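Local coordinates for ABC transporter, substrate-binding protein (Streptococcus pneumoniae, PDB 5G5Y), which binds fructooligosaccharides such as kestose, nystose and longer chains as the solute-binding component of the FusABC-MsmK importer, preferring tetrasaccharides and larger, at residues A436-E439 / A440-D444; K467-L470 / E471-L475. One frame throughout, in Å; residues are numbered along the deposited sequence.

Contact 1 (A436-E439 / A440-D444); sequences AHIE and ADMND. With ZN (zinc ion), chain H.
His437 and Asp441 hold one zinc ion between them: His437 NE2 and Asp441 OD2 each lie 2.0 Å from the metal. The two ligand atoms, His437 NE2 and Asp441 OD2, come within 3.2 Å of each other because they share the ion, not through a hydrogen bond. The carboxylate stands at the ring's edge, near its plane, and is turned almost perpendicular to it, at 88°. His437 CG lies anti to the backbone N (chi1 178°), which carries the imidazole along the helix surface until its NE2 faces Asp441. This i, i+4 spacing is the familiar way for one turn of alpha-helix, here within helix 429-455, to offer two ligands to a metal. The backbone keeps that spacing: Asp441 N donates to His437 O at 3.0 Å, flanked by the Ala440 N to Ala436 O and Met442 N to Ile438 O bonds. On the buried flank Met442 CE touches Ile438 CG2 at 3.9 Å, and the methionine side chain reaches toward Phe220 of a calcium site. Glu439 and Asn443 run side by side, with Asn443 ND2 3.5 Å from Glu439 CB, while Glu439 OE2 is hydrogen-bonded to Tyr478 OH.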
# COMPACT_ATOMS: atom_id res chain seq x y z
N ALA A 436 19.45 0.52 1.48
CA ALA A 436 19.21 1.60 0.51
C ALA A 436 20.20 1.61 -0.64
O ALA A 436 19.84 1.82 -1.80
CB ALA A 436 19.21 2.97 1.22
N HIS A 437 21.46 1.42 -0.30
CA HIS A 437 22.52 1.34 -1.27
C HIS A 437 22.31 0.15 -2.21
O HIS A 437 22.38 0.31 -3.43
CB HIS A 437 23.88 1.27 -0.57
CG HIS A 437 25.06 1.15 -1.48
ND1 HIS A 437 26.35 1.21 -1.01
CD2 HIS A 437 25.17 0.99 -2.82
CE1 HIS A 437 27.20 1.09 -2.01
NE2 HIS A 437 26.51 0.96 -3.12
N ILE A 438 22.07 -1.03 -1.65
CA ILE A 438 21.90 -2.21 -2.46
C ILE A 438 20.71 -2.06 -3.44
O ILE A 438 20.82 -2.41 -4.64
CB ILE A 438 21.80 -3.51 -1.62
CG1 ILE A 438 23.15 -3.77 -0.93
CG2 ILE A 438 21.47 -4.73 -2.50
CD1 ILE A 438 23.07 -4.79 0.19
N GLU A 439 19.61 -1.53 -2.91
CA GLU A 439 18.39 -1.33 -3.74
C GLU A 439 18.62 -0.26 -4.82
O GLU A 439 18.18 -0.43 -5.95
CB GLU A 439 17.20 -0.93 -2.85
CG GLU A 439 16.68 -2.11 -2.05
CD GLU A 439 15.66 -1.73 -0.97
OE1 GLU A 439 15.30 -0.56 -0.85
OE2 GLU A 439 15.21 -2.63 -0.23
N ALA A 440 19.32 0.81 -4.48
CA ALA A 440 19.66 1.83 -5.47
C ALA A 440 20.51 1.24 -6.59
O ALA A 440 20.35 1.62 -7.73
CB ALA A 440 20.34 3.02 -4.83
N ASP A 441 21.39 0.29 -6.28
CA ASP A 441 22.24 -0.33 -7.28
C ASP A 441 21.52 -1.36 -8.11
O ASP A 441 21.76 -1.47 -9.33
CB ASP A 441 23.44 -1.03 -6.63
CG ASP A 441 24.55 -0.05 -6.18
OD1 ASP A 441 24.45 1.19 -6.33
OD2 ASP A 441 25.54 -0.61 -5.69
N MET A 442 20.71 -2.20 -7.46
CA MET A 442 20.18 -3.38 -8.16
C MET A 442 18.77 -3.25 -8.75
O MET A 442 18.51 -3.92 -9.73
CB MET A 442 20.34 -4.68 -7.37
CG MET A 442 19.32 -5.01 -6.34
SD MET A 442 19.61 -6.67 -5.67
CE MET A 442 18.45 -6.46 -4.31
N ASN A 443 17.92 -2.37 -8.22
CA ASN A 443 16.49 -2.37 -8.58
C ASN A 443 16.26 -2.07 -10.05
O ASN A 443 15.56 -2.83 -10.75
CB ASN A 443 15.66 -1.45 -7.67
CG ASN A 443 15.45 -2.05 -6.28
OD1 ASN A 443 15.87 -3.18 -6.02
ND2 ASN A 443 14.80 -1.30 -5.40
N ASP A 444 16.86 -1.00 -10.53
CA ASP A 444 16.72 -0.61 -11.94
C ASP A 444 17.35 -1.67 -12.85
O ASP A 444 16.81 -1.95 -13.90
CB ASP A 444 17.32 0.77 -12.24
CG ASP A 444 16.50 1.95 -11.61
OD1 ASP A 444 15.29 1.83 -11.43
OD2 ASP A 444 17.09 3.02 -11.30
ZN ZN H . 27.14 0.43 -4.96

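Contact 2 (K467-L470 / E471-L475)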
# COMPACT_ATOMS: atom_id res chain seq x y z
N LYS A 467 22.73 -13.45 -12.37
CA LYS A 467 22.79 -13.80 -10.95
C LYS A 467 24.13 -13.42 -10.32
O LYS A 467 24.15 -12.90 -9.21
CB LYS A 467 22.50 -15.28 -10.74
CG LYS A 467 21.06 -15.64 -11.05
CD LYS A 467 20.71 -17.06 -10.60
CE LYS A 467 21.46 -18.14 -11.36
NZ LYS A 467 21.12 -19.45 -10.75
N LYS A 468 25.23 -13.59 -11.05
CA LYS A 468 26.53 -13.13 -10.58
C LYS A 468 26.59 -11.61 -10.35
O LYS A 468 27.22 -11.13 -9.40
CB LYS A 468 27.65 -13.53 -11.58
CG LYS A 468 27.90 -15.02 -11.68
CD LYS A 468 29.06 -15.26 -12.66
CE LYS A 468 29.22 -16.72 -13.06
NZ LYS A 468 28.97 -17.62 -11.92
N GLU A 469 25.95 -10.87 -11.24
CA GLU A 469 25.89 -9.42 -11.15
C GLU A 469 25.09 -8.99 -9.88
O GLU A 469 25.48 -8.08 -9.18
CB GLU A 469 25.24 -8.85 -12.41
CG GLU A 469 25.72 -7.52 -12.78
CD GLU A 469 27.23 -7.47 -13.09
OE1 GLU A 469 27.88 -8.44 -13.51
OE2 GLU A 469 27.70 -6.37 -12.97
N LEU A 470 24.00 -9.70 -9.60
CA LEU A 470 23.24 -9.47 -8.39
C LEU A 470 24.08 -9.68 -7.15
O LEU A 470 23.97 -8.92 -6.18
CB LEU A 470 21.98 -10.35 -8.36
CG LEU A 470 20.89 -10.09 -9.39
CD1 LEU A 470 19.72 -11.03 -9.16
CD2 LEU A 470 20.42 -8.66 -9.35
N GLU A 471 24.93 -10.70 -7.16
CA GLU A 471 25.84 -10.93 -6.03
C GLU A 471 26.91 -9.85 -5.95
O GLU A 471 27.23 -9.41 -4.86
CB GLU A 471 26.49 -12.32 -6.05
CG GLU A 471 27.42 -12.60 -4.86
CD GLU A 471 26.76 -12.31 -3.49
OE1 GLU A 471 25.49 -12.33 -3.40
OE2 GLU A 471 27.48 -12.05 -2.51
N LYS A 472 27.44 -9.38 -7.08
CA LYS A 472 28.34 -8.23 -7.02
C LYS A 472 27.69 -7.00 -6.39
O LYS A 472 28.38 -6.20 -5.74
CB LYS A 472 28.87 -7.86 -8.39
CG LYS A 472 29.83 -8.89 -8.97
CD LYS A 472 30.04 -8.57 -10.44
CE LYS A 472 30.76 -9.64 -11.21
NZ LYS A 472 30.88 -9.16 -12.61
N TYR A 473 26.38 -6.81 -6.62
CA TYR A 473 25.65 -5.73 -5.99
C TYR A 473 25.29 -5.98 -4.53
O TYR A 473 24.75 -5.08 -3.87
CB TYR A 473 24.36 -5.40 -6.74
CG TYR A 473 24.53 -4.70 -8.06
CD1 TYR A 473 25.36 -3.58 -8.20
CD2 TYR A 473 23.82 -5.13 -9.16
CE1 TYR A 473 25.46 -2.92 -9.41
CE2 TYR A 473 23.91 -4.48 -10.37
CZ TYR A 473 24.73 -3.37 -10.50
OH TYR A 473 24.81 -2.79 -11.72
N GLY A 474 25.52 -7.18 -4.03
CA GLY A 474 25.39 -7.46 -2.61
C GLY A 474 24.16 -8.27 -2.21
O GLY A 474 23.71 -8.19 -1.06
N LEU A 475 23.61 -9.04 -3.15
CA LEU A 475 22.40 -9.81 -2.88
C LEU A 475 22.52 -10.70 -1.63
O LEU A 475 21.60 -10.72 -0.81
CB LEU A 475 21.99 -10.66 -4.08
CG LEU A 475 20.70 -11.47 -3.92
CD1 LEU A 475 19.54 -10.52 -3.67
CD2 LEU A 475 20.48 -12.34 -5.15
O HOH W 1 25.95 -4.48 -13.96
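Lys467, Lys468 and Glu469 accept i+4 backbone bonds from Glu471, Lys472 and Tyr473, after which the helix closes in a Schellman motif at Gly474 (phi 106°), with Leu475 N reaching back five residues to Leu470 O at 3.1 Å and Gly474 N bonded to Glu471 O. Glycine adopts this positive phi readily, and Gly474 also occupies the N-cap position of helix 475-492, making the turn a very short joint between two helices.

Around this turn Leu475 folds back over the end of the helix, its CD2 meeting Leu470 CB at 4.1 Å. Both leucines are buried and rest on Phe220, and Leu475 also touches Asp223; Phe220 and Asp223 belong to one calcium site. On another flank Glu469 and Lys472 cross, the extended lysine reaching over to form a salt bridge, Lys472 NZ to Glu469 OE1, at 3.2 Å. NZ approaches on the syn side of OE1 but 35° out of the carboxylate plane. The glutamate chain bends at chi2 (62°), swinging the carboxylate back toward the later turn. Glu469 OE2 accepts a hydrogen bond from a water at 2.8 Å, and the same water is bonded to Tyr473 OH. The tyrosine ring starts close to the backbone of the preceding turn, with Tyr473 CD2 3.4 Å from Glu469 O. Glu471 turns away from this group, and its OE2 is hydrogen-bonded to Ser476 OG.

Each oxygen of the Glu469 carboxylate thus has a partner, the ammonium group or the water, which probably restrains its rotation. The nearby lysine charge probably favours its ionised form, while the shared water ties the tyrosine hydroxyl indirectly to the same carboxylate.

Contact 1 comes first along the chain, on helix 429-455, and contact 2 follows at the C-terminal end of the next helix, 459-472, where the chain turns into helix 475-492. Their centres are 11 Å apart and they touch directly. The Tyr473 ring packs against the zinc-bearing turn, its CD1 3.6 Å from Asp441 CB and its CD2 3.9 Å from Met442 CB, while Ile438 lies against the Tyr473 and Gly474 carbonyl oxygens. Both contacts also border, through Phe220, the calcium site that includes Phe220 and Asp223, linking these C-terminal helices to strand 218-220.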